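Local coordinates for inactive Zymogen C11 Protease (Parabacteroides distasonis, PDB 6MZO), which is a clostripain-like protease of family C11, held here as an inactive zymogen, and is probably a cysteine peptidase that cleaves peptide bonds once activated, at residues 244-249 against 280-285; 274-279 against 333-338; 167-172 against 348-353. One frame throughout, in Å; residues are numbered along the deposited sequence.

All three interactions lie on one side of the chain's centre. Interactions 1 and 2 share helix 278-283, their centres 11 Å apart, and Tyr281 joins them: its CD2 lies 3.7 Å from Ile333 CG2. Interaction 2 meets interaction 3 about 12 Å away between centres, where Glu169 OE2 is 2.9 Å from Tyr334 N, a probable hydrogen bond, and Phe278 CZ packs 3.8 Å from Trp352 CZ2. Interactions 1 and 3 do not touch; their nearest atoms are about 5 Å apart. In clan CD proteases the catalytic cysteine follows a strand of the central sheet; helix 168-173 of interaction 3 comes soon after strand 155-162, so interaction 3 probably lies near that region.

Interaction 1: residues 244-249 against 280-285; sequences TLFHDK and DYVSRL
Leu245 holds CG between its backbone N and carbonyl carbon (chi1 69°), the crowded position, whereas Phe246 turns CG anti to its carbonyl carbon (chi1 -80°), and from adjacent places on helix 235-246 both side chains reach Val282 and Leu285. The Leu245 branches divide the work: CD2 meets Val282 CG1 at 3.9 Å, and CD1 approaches Leu285 CB while also lying over one face of the Phe246 ring. That ring pushes its far end toward 280-285. Its CE1 is 3.6 Å from Leu285 CD1 and 3.7 Å from Tyr281 CE2, which sits at the ring's edge; Phe246 CE2 packs on Val282 CG2. The planes of the Phe246 and Tyr281 rings are inclined at 37°, an oblique aromatic pair.

The contact joins the C-terminal part of helix 235-246 and the turn after it to helix 278-283 and the residues that follow, in a region remote from the centre of the clostripain-family chain, with Phe294 of helix 288-301 against Val282 and Leu254 of helix 251-255 against Tyr281 and Leu285.

Polar contacts flank the apolar packing. Lys249 closes the type I turn that starts at Phe246, and its bent chain folds back so that NZ donates to Leu245 O at 2.7 Å and forms a salt bridge with Asp248 OD1 at 2.9 Å. A water 2.8 Å from Lys249 NZ lies 2.9 Å from Leu285 O, linking the two segments.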
loop_
_atom_site.group_PDB
_atom_site.type_symbol
_atom_site.label_atom_id
_atom_site.label_comp_id
_atom_site.label_asym_id
_atom_site.label_seq_id
_atom_site.Cartn_x
_atom_site.Cartn_y
_atom_site.Cartn_z
ATOM N N THR A 244 -22.972 9.647 3.829
ATOM C CA THR A 244 -24.383 9.697 4.285
ATOM C C THR A 244 -24.536 9.209 5.720
ATOM O O THR A 244 -25.419 9.697 6.450
ATOM C CB THR A 244 -25.324 8.894 3.364
ATOM O OG1 THR A 244 -25.019 7.500 3.442
ATOM C CG2 THR A 244 -25.154 9.334 1.910
ATOM N N LEU A 245 -23.618 8.358 6.184
ATOM C CA LEU A 245 -23.719 7.854 7.541
ATOM C C LEU A 245 -22.741 8.525 8.487
ATOM O O LEU A 245 -22.942 8.456 9.696
ATOM C CB LEU A 245 -23.540 6.320 7.596
ATOM C CG LEU A 245 -22.160 5.690 7.285
ATOM C CD1 LEU A 245 -21.584 4.980 8.492
ATOM C CD2 LEU A 245 -22.221 4.700 6.140
ATOM N N PHE A 246 -21.701 9.196 7.984
ATOM C CA PHE A 246 -20.741 9.798 8.915
ATOM C C PHE A 246 -20.982 11.293 9.158
ATOM O O PHE A 246 -20.604 11.825 10.213
ATOM C CB PHE A 246 -19.308 9.592 8.386
ATOM C CG PHE A 246 -18.775 8.247 8.663
ATOM C CD1 PHE A 246 -18.393 7.910 9.955
ATOM C CD2 PHE A 246 -18.604 7.316 7.623
ATOM C CE1 PHE A 246 -17.890 6.650 10.229
ATOM C CE2 PHE A 246 -18.055 6.066 7.895
ATOM C CZ PHE A 246 -17.699 5.735 9.198
ATOM N N HIS A 247 -21.582 11.962 8.179
ATOM C CA HIS A 247 -21.574 13.432 8.200
ATOM C C HIS A 247 -22.464 13.997 9.310
ATOM O O HIS A 247 -22.384 15.218 9.617
ATOM C CB HIS A 247 -21.987 14.010 6.831
ATOM C CG HIS A 247 -23.457 13.928 6.552
ATOM N ND1 HIS A 247 -24.222 12.824 6.858
ATOM C CD2 HIS A 247 -24.309 14.833 6.025
ATOM C CE1 HIS A 247 -25.479 13.049 6.533
ATOM N NE2 HIS A 247 -25.563 14.268 6.040
ATOM N N ASP A 248 -23.309 13.169 9.936
ATOM C CA ASP A 248 -24.199 13.685 10.967
ATOM C C ASP A 248 -23.910 13.062 12.326
ATOM O O ASP A 248 -24.742 13.120 13.278
ATOM C CB ASP A 248 -25.676 13.487 10.563
ATOM C CG ASP A 248 -26.096 12.020 10.484
ATOM O OD1 ASP A 248 -25.232 11.123 10.425
ATOM O OD2 ASP A 248 -27.329 11.779 10.519
ATOM N N LYS A 249 -22.732 12.469 12.443
ATOM C CA LYS A 249 -22.389 11.768 13.705
ATOM C C LYS A 249 -21.569 12.752 14.552
ATOM O O LYS A 249 -20.568 13.306 14.051
ATOM C CB LYS A 249 -21.589 10.469 13.454
ATOM C CG LYS A 249 -22.362 9.354 12.663
ATOM C CD LYS A 249 -23.554 8.924 13.511
ATOM C CE LYS A 249 -24.468 7.927 12.737
ATOM N NZ LYS A 249 -25.077 8.414 11.426
ATOM N N ASP A 280 -16.960 -3.737 9.328
ATOM C CA ASP A 280 -17.352 -3.963 10.691
ATOM C C ASP A 280 -17.665 -2.631 11.389
ATOM O O ASP A 280 -18.679 -2.491 11.985
ATOM C CB ASP A 280 -16.277 -4.746 11.418
ATOM C CG ASP A 280 -16.763 -5.382 12.711
ATOM O OD1 ASP A 280 -17.946 -5.431 12.928
ATOM O OD2 ASP A 280 -15.921 -5.814 13.464
ATOM N N TYR A 281 -16.774 -1.671 11.265
ATOM C CA TYR A 281 -16.989 -0.368 11.866
ATOM C C TYR A 281 -18.257 0.282 11.338
ATOM O O TYR A 281 -19.088 0.705 12.077
ATOM C CB TYR A 281 -15.803 0.536 11.596
ATOM C CG TYR A 281 -15.911 1.922 12.165
ATOM C CD1 TYR A 281 -16.320 2.121 13.452
ATOM C CD2 TYR A 281 -15.581 3.012 11.413
ATOM C CE1 TYR A 281 -16.412 3.392 13.974
ATOM C CE2 TYR A 281 -15.659 4.279 11.922
ATOM C CZ TYR A 281 -16.076 4.452 13.206
ATOM O OH TYR A 281 -16.161 5.695 13.717
ATOM N N VAL A 282 -18.369 0.368 10.034
ATOM C CA VAL A 282 -19.550 0.980 9.430
ATOM C C VAL A 282 -20.837 0.284 9.863
ATOM O O VAL A 282 -21.860 0.961 10.144
ATOM C CB VAL A 282 -19.418 0.978 7.812
ATOM C CG1 VAL A 282 -20.777 1.218 7.179
ATOM C CG2 VAL A 282 -18.430 2.032 7.389
ATOM N N SER A 283 -20.795 -1.041 10.039
ATOM C CA SER A 283 -21.996 -1.757 10.477
ATOM C C SER A 283 -22.497 -1.318 11.887
ATOM O O SER A 283 -23.671 -1.502 12.223
ATOM C CB SER A 283 -21.748 -3.299 10.460
ATOM O OG SER A 283 -21.032 -3.672 11.644
ATOM N N ARG A 284 -21.627 -0.683 12.681
ATOM C CA ARG A 284 -21.994 -0.168 14.010
ATOM C C ARG A 284 -22.678 1.181 13.988
ATOM O O ARG A 284 -23.288 1.594 14.975
ATOM C CB ARG A 284 -20.773 -0.008 14.920
ATOM C CG ARG A 284 -19.853 -1.197 15.032
ATOM C CD ARG A 284 -20.624 -2.414 15.288
ATOM N NE ARG A 284 -19.835 -3.617 15.038
ATOM C CZ ARG A 284 -19.668 -4.597 15.925
ATOM N NH1 ARG A 284 -20.257 -4.513 17.146
ATOM N NH2 ARG A 284 -18.926 -5.648 15.602
ATOM N N LEU A 285 -22.595 1.871 12.879
ATOM C CA LEU A 285 -23.094 3.241 12.761
ATOM C C LEU A 285 -24.204 3.370 11.730
ATOM O O LEU A 285 -25.113 4.202 11.905
ATOM C CB LEU A 285 -21.958 4.172 12.374
ATOM C CG LEU A 285 -20.925 4.428 13.489
ATOM C CD1 LEU A 285 -19.756 5.184 12.908
ATOM C CD2 LEU A 285 -21.547 5.268 14.626
HETATM O O HOH W 1 -26.634 6.215 10.565
#

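Interaction 2: residues 274-279 against 333-338; sequences ALYDFD and IYVPQE
Tyr276 and Ile333 face each other as an antiparallel hydrogen-bonded pair: Tyr276 N donates to Ile333 O at 3.0 Å, and Ile333 N returns a bond of the same length to Tyr276 O, though its N-H...O angle of 135° is the more bent. Val335 N adds a third backbone bond, to Ala274 O at 3.1 Å. Leu275 and Tyr334, the adjacent non-hydrogen-bonded pair, complete this short two-stranded ribbon. The amide of Gln337 is pinned at one end by NE2 to Val335 O, 2.9 Å, a bond lying in the amide plane; at the other, OE1 accepts from a water that in turn receives the hydroxyl proton of Tyr276. The same NE2 comes to the edge of the Tyr276 ring, whose CD1 packs 3.6 Å from Val335 CG2.

Farther out, Ile333, the most deeply engaged residue of the contact, packs on Phe278. Ile333 extends CG1 anti to its backbone N (chi1 -162°), which directs CG1 obliquely across the Phe278 ring, with CD1 reaching CE1: Phe278 CD1 is 3.6 Å from Ile333 CB and Phe278 CE1 equally far from Ile333 CD1. With an alanine at Phe278, the Ile333 side chain would probably lose its ring neighbour and a gap would open between it and Phe294 of helix 288-301. The Tyr334 side chain, on the same face as Leu275, receives Ala274 CB at its ring edge, 3.8 Å from CD1.

Asp277, hydrogen-bonded to Ser329, also caps helix 278-283 through Asp280 N. Beyond it, helix 288-301 presents Phe294 edge-to-face to Phe278, helix 341-347 meets Tyr334 through Leu343 and Asn344, and helix 168-173 lies against Ile333.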
loop_
_atom_site.group_PDB
_atom_site.type_symbol
_atom_site.label_atom_id
_atom_site.label_comp_id
_atom_site.label_asym_id
_atom_site.label_seq_id
_atom_site.Cartn_x
_atom_site.Cartn_y
_atom_site.Cartn_z
ATOM N N ALA A 274 -5.496 1.759 16.247
ATOM C CA ALA A 274 -6.093 2.790 15.420
ATOM C C ALA A 274 -7.005 2.169 14.353
ATOM O O ALA A 274 -8.079 2.735 14.088
ATOM C CB ALA A 274 -4.965 3.603 14.748
ATOM N N LEU A 275 -6.559 1.068 13.756
ATOM C CA LEU A 275 -7.268 0.609 12.541
ATOM C C LEU A 275 -7.997 -0.693 12.747
ATOM O O LEU A 275 -7.426 -1.673 13.283
ATOM C CB LEU A 275 -6.292 0.444 11.370
ATOM C CG LEU A 275 -5.308 1.547 11.150
ATOM C CD1 LEU A 275 -4.426 1.195 9.894
ATOM C CD2 LEU A 275 -6.041 2.847 10.834
ATOM N N TYR A 276 -9.238 -0.724 12.306
ATOM C CA TYR A 276 -10.114 -1.865 12.388
ATOM C C TYR A 276 -10.733 -2.164 11.022
ATOM O O TYR A 276 -10.562 -1.424 10.130
ATOM C CB TYR A 276 -11.216 -1.578 13.387
ATOM C CG TYR A 276 -10.722 -1.485 14.800
ATOM C CD1 TYR A 276 -10.266 -0.308 15.322
ATOM C CD2 TYR A 276 -10.691 -2.577 15.590
ATOM C CE1 TYR A 276 -9.805 -0.229 16.605
ATOM C CE2 TYR A 276 -10.230 -2.507 16.871
ATOM C CZ TYR A 276 -9.795 -1.329 17.376
ATOM O OH TYR A 276 -9.338 -1.273 18.651
ATOM N N ASP A 277 -11.456 -3.264 10.889
ATOM C CA ASP A 277 -12.082 -3.570 9.622
ATOM C C ASP A 277 -13.133 -2.524 9.282
ATOM O O ASP A 277 -13.944 -2.200 10.073
ATOM C CB ASP A 277 -12.718 -4.956 9.598
ATOM C CG ASP A 277 -13.401 -5.254 8.293
ATOM O OD1 ASP A 277 -12.698 -5.426 7.331
ATOM O OD2 ASP A 277 -14.611 -5.259 8.237
ATOM N N PHE A 278 -13.089 -2.038 8.059
ATOM C CA PHE A 278 -13.968 -0.997 7.591
ATOM C C PHE A 278 -15.463 -1.331 7.653
ATOM O O PHE A 278 -16.233 -0.612 8.183
ATOM C CB PHE A 278 -13.512 -0.605 6.195
ATOM C CG PHE A 278 -14.131 0.631 5.635
ATOM C CD1 PHE A 278 -14.627 1.621 6.422
ATOM C CD2 PHE A 278 -14.164 0.802 4.297
ATOM C CE1 PHE A 278 -15.141 2.754 5.872
ATOM C CE2 PHE A 278 -14.681 1.928 3.733
ATOM C CZ PHE A 278 -15.170 2.910 4.525
ATOM N N ASP A 279 -15.826 -2.472 7.098
ATOM C CA ASP A 279 -17.204 -2.896 7.076
ATOM C C ASP A 279 -17.732 -3.089 8.483
ATOM O O ASP A 279 -18.779 -2.649 8.786
ATOM C CB ASP A 279 -17.354 -4.164 6.217
ATOM C CG ASP A 279 -18.779 -4.671 6.129
ATOM O OD1 ASP A 279 -19.301 -5.110 7.110
ATOM O OD2 ASP A 279 -19.322 -4.654 5.048
ATOM N N ILE A 333 -9.816 0.914 8.460
ATOM C CA ILE A 333 -10.343 2.239 8.655
ATOM C C ILE A 333 -9.858 2.726 10.025
ATOM O O ILE A 333 -9.739 1.914 10.990
ATOM C CB ILE A 333 -11.860 2.287 8.559
ATOM C CG1 ILE A 333 -12.362 3.687 8.337
ATOM C CG2 ILE A 333 -12.556 1.675 9.854
ATOM C CD1 ILE A 333 -12.036 4.265 6.869
ATOM N N TYR A 334 -9.570 4.030 10.131
ATOM C CA TYR A 334 -9.367 4.625 11.479
ATOM C C TYR A 334 -10.690 4.661 12.234
ATOM O O TYR A 334 -11.717 5.064 11.672
ATOM C CB TYR A 334 -8.793 6.075 11.388
ATOM C CG TYR A 334 -8.569 6.704 12.770
ATOM C CD1 TYR A 334 -7.687 6.099 13.672
ATOM C CD2 TYR A 334 -9.242 7.889 13.160
ATOM C CE1 TYR A 334 -7.521 6.615 14.957
ATOM C CE2 TYR A 334 -9.026 8.436 14.440
ATOM C CZ TYR A 334 -8.170 7.782 15.310
ATOM O OH TYR A 334 -7.936 8.313 16.556
ATOM N N VAL A 335 -10.654 4.334 13.544
ATOM C CA VAL A 335 -11.869 4.440 14.358
ATOM C C VAL A 335 -11.586 5.518 15.431
ATOM O O VAL A 335 -10.822 5.266 16.351
ATOM C CB VAL A 335 -12.196 3.096 15.027
ATOM C CG1 VAL A 335 -13.350 3.285 16.047
ATOM C CG2 VAL A 335 -12.577 2.054 13.908
ATOM N N PRO A 336 -12.264 6.680 15.338
ATOM C CA PRO A 336 -12.041 7.687 16.367
ATOM C C PRO A 336 -12.435 7.170 17.772
ATOM O O PRO A 336 -13.436 6.454 17.972
ATOM C CB PRO A 336 -12.971 8.831 15.968
ATOM C CG PRO A 336 -12.911 8.744 14.393
ATOM C CD PRO A 336 -12.977 7.228 14.150
ATOM N N GLN A 337 -11.605 7.537 18.723
ATOM C CA GLN A 337 -11.741 7.041 20.096
ATOM C C GLN A 337 -11.468 8.151 21.090
ATOM O O GLN A 337 -10.559 8.989 20.909
ATOM C CB GLN A 337 -10.776 5.874 20.338
ATOM C CG GLN A 337 -11.113 4.638 19.490
ATOM C CD GLN A 337 -9.960 3.656 19.413
ATOM O OE1 GLN A 337 -9.570 3.024 20.428
ATOM N NE2 GLN A 337 -9.383 3.527 18.207
ATOM N N GLU A 338 -12.244 8.156 22.154
ATOM C CA GLU A 338 -12.135 9.203 23.172
ATOM C C GLU A 338 -10.728 9.223 23.774
ATOM O O GLU A 338 -10.172 10.289 24.113
ATOM C CB GLU A 338 -13.182 8.974 24.250
ATOM C CG GLU A 338 -13.293 10.152 25.230
ATOM C CD GLU A 338 -14.358 9.930 26.291
ATOM O OE1 GLU A 338 -15.146 8.968 26.207
ATOM O OE2 GLU A 338 -14.391 10.718 27.246
HETATM O O HOH W 2 -8.337 0.632 20.469
#

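Interaction 3: residues 167-172 against 348-353; sequences CAEVAY and KDLEWY
Trp352 packs with both its face and its edge on helix 168-173, a short helix that follows strand 155-162 of the central sheet in this alpha/beta fold and here meets the start of helix 351-357. The tight part surrounds the indole. Ala168 CB stands over the six-membered ring, 3.9 Å from its centroid and only 6° off the normal, a CH-pi contact. The edge of the indole points at the face of Tyr172, T-shaped with centroids 5.5 Å apart and planes at 82°, and Trp352 CE3 comes to 3.7 Å from Tyr172 CB. With chi1 at 176°, Trp352 turns its indole from helix 351-357 onto helix 168-173, where CD1 also nears Glu169 CG.

On the partly exposed side, Glu351 still touches the Tyr172 ring, its CG 3.5 Å from Tyr172 CE2, while its carboxylate pairs with Arg175; the Tyr172 hydroxyl bonds Asp355. A looser but buried flank lies around Glu169, which bends at chi2; its OE2 takes hydrogen bonds from Tyr347 and from the backbone N of Tyr334. Leu350, at the N-cap of helix 351-357, adds a single methyl contact with Glu169. Between the backbones sits a water that accepts from Trp352 N at 2.9 Å and donates to Glu169 O at 3.0 Å.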
loop_
_atom_site.group_PDB
_atom_site.type_symbol
_atom_site.label_atom_id
_atom_site.label_comp_id
_atom_site.label_asym_id
_atom_site.label_seq_id
_atom_site.Cartn_x
_atom_site.Cartn_y
_atom_site.Cartn_z
ATOM N N CYS A 167 -6.501 0.864 3.166
ATOM C CA CYS A 167 -7.530 1.461 3.993
ATOM C C CYS A 167 -8.215 2.517 3.186
ATOM O O CYS A 167 -7.685 2.951 2.173
ATOM C CB CYS A 167 -6.960 2.087 5.242
ATOM S SG CYS A 167 -5.736 3.405 4.868
ATOM N N ALA A 168 -9.410 2.863 3.581
ATOM C CA ALA A 168 -10.186 3.800 2.806
ATOM C C ALA A 168 -9.433 5.069 2.634
ATOM O O ALA A 168 -9.503 5.723 1.570
ATOM C CB ALA A 168 -11.510 4.077 3.449
ATOM N N GLU A 169 -8.780 5.509 3.708
ATOM C CA GLU A 169 -8.154 6.805 3.664
ATOM C C GLU A 169 -7.060 6.918 2.613
ATOM O O GLU A 169 -6.937 7.973 1.942
ATOM C CB GLU A 169 -7.541 7.149 5.016
ATOM C CG GLU A 169 -8.549 7.255 6.211
ATOM C CD GLU A 169 -8.831 5.890 6.885
ATOM O OE1 GLU A 169 -8.517 4.842 6.326
ATOM O OE2 GLU A 169 -9.405 5.960 7.980
ATOM N N VAL A 170 -6.275 5.864 2.516
ATOM C CA VAL A 170 -5.224 5.799 1.467
ATOM C C VAL A 170 -5.811 5.599 0.094
ATOM O O VAL A 170 -5.405 6.258 -0.926
ATOM C CB VAL A 170 -4.187 4.655 1.816
ATOM C CG1 VAL A 170 -3.305 4.292 0.584
ATOM C CG2 VAL A 170 -3.405 5.031 3.061
ATOM N N ALA A 171 -6.731 4.633 -0.040
ATOM C CA ALA A 171 -7.292 4.433 -1.389
ATOM C C ALA A 171 -7.941 5.761 -1.884
ATOM O O ALA A 171 -7.870 6.127 -3.115
ATOM C CB ALA A 171 -8.325 3.309 -1.359
ATOM N N TYR A 172 -8.550 6.505 -0.961
ATOM C CA TYR A 172 -9.195 7.738 -1.371
ATOM C C TYR A 172 -8.143 8.787 -1.746
ATOM O O TYR A 172 -8.268 9.502 -2.790
ATOM C CB TYR A 172 -10.085 8.287 -0.247
ATOM C CG TYR A 172 -10.953 9.439 -0.655
ATOM C CD1 TYR A 172 -12.002 9.248 -1.545
ATOM C CD2 TYR A 172 -10.815 10.677 -0.060
ATOM C CE1 TYR A 172 -12.867 10.313 -1.854
ATOM C CE2 TYR A 172 -11.670 11.809 -0.398
ATOM C CZ TYR A 172 -12.707 11.540 -1.277
ATOM O OH TYR A 172 -13.502 12.596 -1.558
ATOM N N LYS A 348 -8.016 14.770 11.323
ATOM C CA LYS A 348 -8.857 15.817 10.726
ATOM C C LYS A 348 -8.228 16.496 9.507
ATOM O O LYS A 348 -8.931 17.132 8.717
ATOM C CB LYS A 348 -9.247 16.846 11.786
ATOM C CG LYS A 348 -10.210 16.204 12.831
ATOM C CD LYS A 348 -10.620 17.200 13.932
ATOM C CE LYS A 348 -11.681 16.568 14.807
ATOM N NZ LYS A 348 -11.881 17.313 16.087
ATOM N N ASP A 349 -6.943 16.268 9.288
ATOM C CA ASP A 349 -6.330 16.851 8.117
ATOM C C ASP A 349 -6.395 15.922 6.922
ATOM O O ASP A 349 -5.966 16.327 5.843
ATOM C CB ASP A 349 -4.888 17.199 8.390
ATOM C CG ASP A 349 -4.750 18.354 9.373
ATOM O OD1 ASP A 349 -5.549 19.310 9.270
ATOM O OD2 ASP A 349 -3.864 18.267 10.244
ATOM N N LEU A 350 -6.859 14.673 7.086
ATOM C CA LEU A 350 -6.939 13.777 5.894
ATOM C C LEU A 350 -8.107 14.109 4.956
ATOM O O LEU A 350 -9.197 14.472 5.400
ATOM C CB LEU A 350 -7.099 12.329 6.346
ATOM C CG LEU A 350 -5.871 11.779 7.050
ATOM C CD1 LEU A 350 -6.186 10.375 7.467
ATOM C CD2 LEU A 350 -4.702 11.796 6.103
ATOM N N GLU A 351 -7.894 13.954 3.648
ATOM C CA GLU A 351 -8.940 14.213 2.701
ATOM C C GLU A 351 -10.205 13.380 2.944
ATOM O O GLU A 351 -11.328 13.894 2.809
ATOM C CB GLU A 351 -8.415 13.919 1.284
ATOM C CG GLU A 351 -9.312 14.399 0.180
ATOM C CD GLU A 351 -8.706 14.128 -1.208
ATOM O OE1 GLU A 351 -7.595 13.565 -1.274
ATOM O OE2 GLU A 351 -9.308 14.555 -2.230
ATOM N N TRP A 352 -10.027 12.104 3.279
ATOM C CA TRP A 352 -11.178 11.253 3.604
ATOM C C TRP A 352 -12.029 11.872 4.736
ATOM O O TRP A 352 -13.245 11.957 4.638
ATOM C CB TRP A 352 -10.712 9.834 3.980
ATOM C CG TRP A 352 -11.844 8.932 4.425
ATOM C CD1 TRP A 352 -12.225 8.709 5.708
ATOM C CD2 TRP A 352 -12.698 8.142 3.579
ATOM N NE1 TRP A 352 -13.315 7.804 5.727
ATOM C CE2 TRP A 352 -13.602 7.439 4.431
ATOM C CE3 TRP A 352 -12.798 7.983 2.201
ATOM C CZ2 TRP A 352 -14.607 6.594 3.932
ATOM C CZ3 TRP A 352 -13.763 7.107 1.690
ATOM C CH2 TRP A 352 -14.670 6.453 2.559
ATOM N N TYR A 353 -11.416 12.281 5.827
ATOM C CA TYR A 353 -12.175 12.919 6.888
ATOM C C TYR A 353 -12.951 14.159 6.429
ATOM O O TYR A 353 -14.122 14.332 6.765
ATOM C CB TYR A 353 -11.241 13.302 8.032
ATOM C CG TYR A 353 -11.990 14.010 9.146
ATOM C CD1 TYR A 353 -12.708 13.269 10.095
ATOM C CD2 TYR A 353 -12.041 15.371 9.205
ATOM C CE1 TYR A 353 -13.420 13.914 11.099
ATOM C CE2 TYR A 353 -12.764 16.032 10.234
ATOM C CZ TYR A 353 -13.442 15.274 11.157
ATOM O OH TYR A 353 -14.145 15.965 12.162
HETATM O O HOH W 3 -7.523 10.689 2.994
#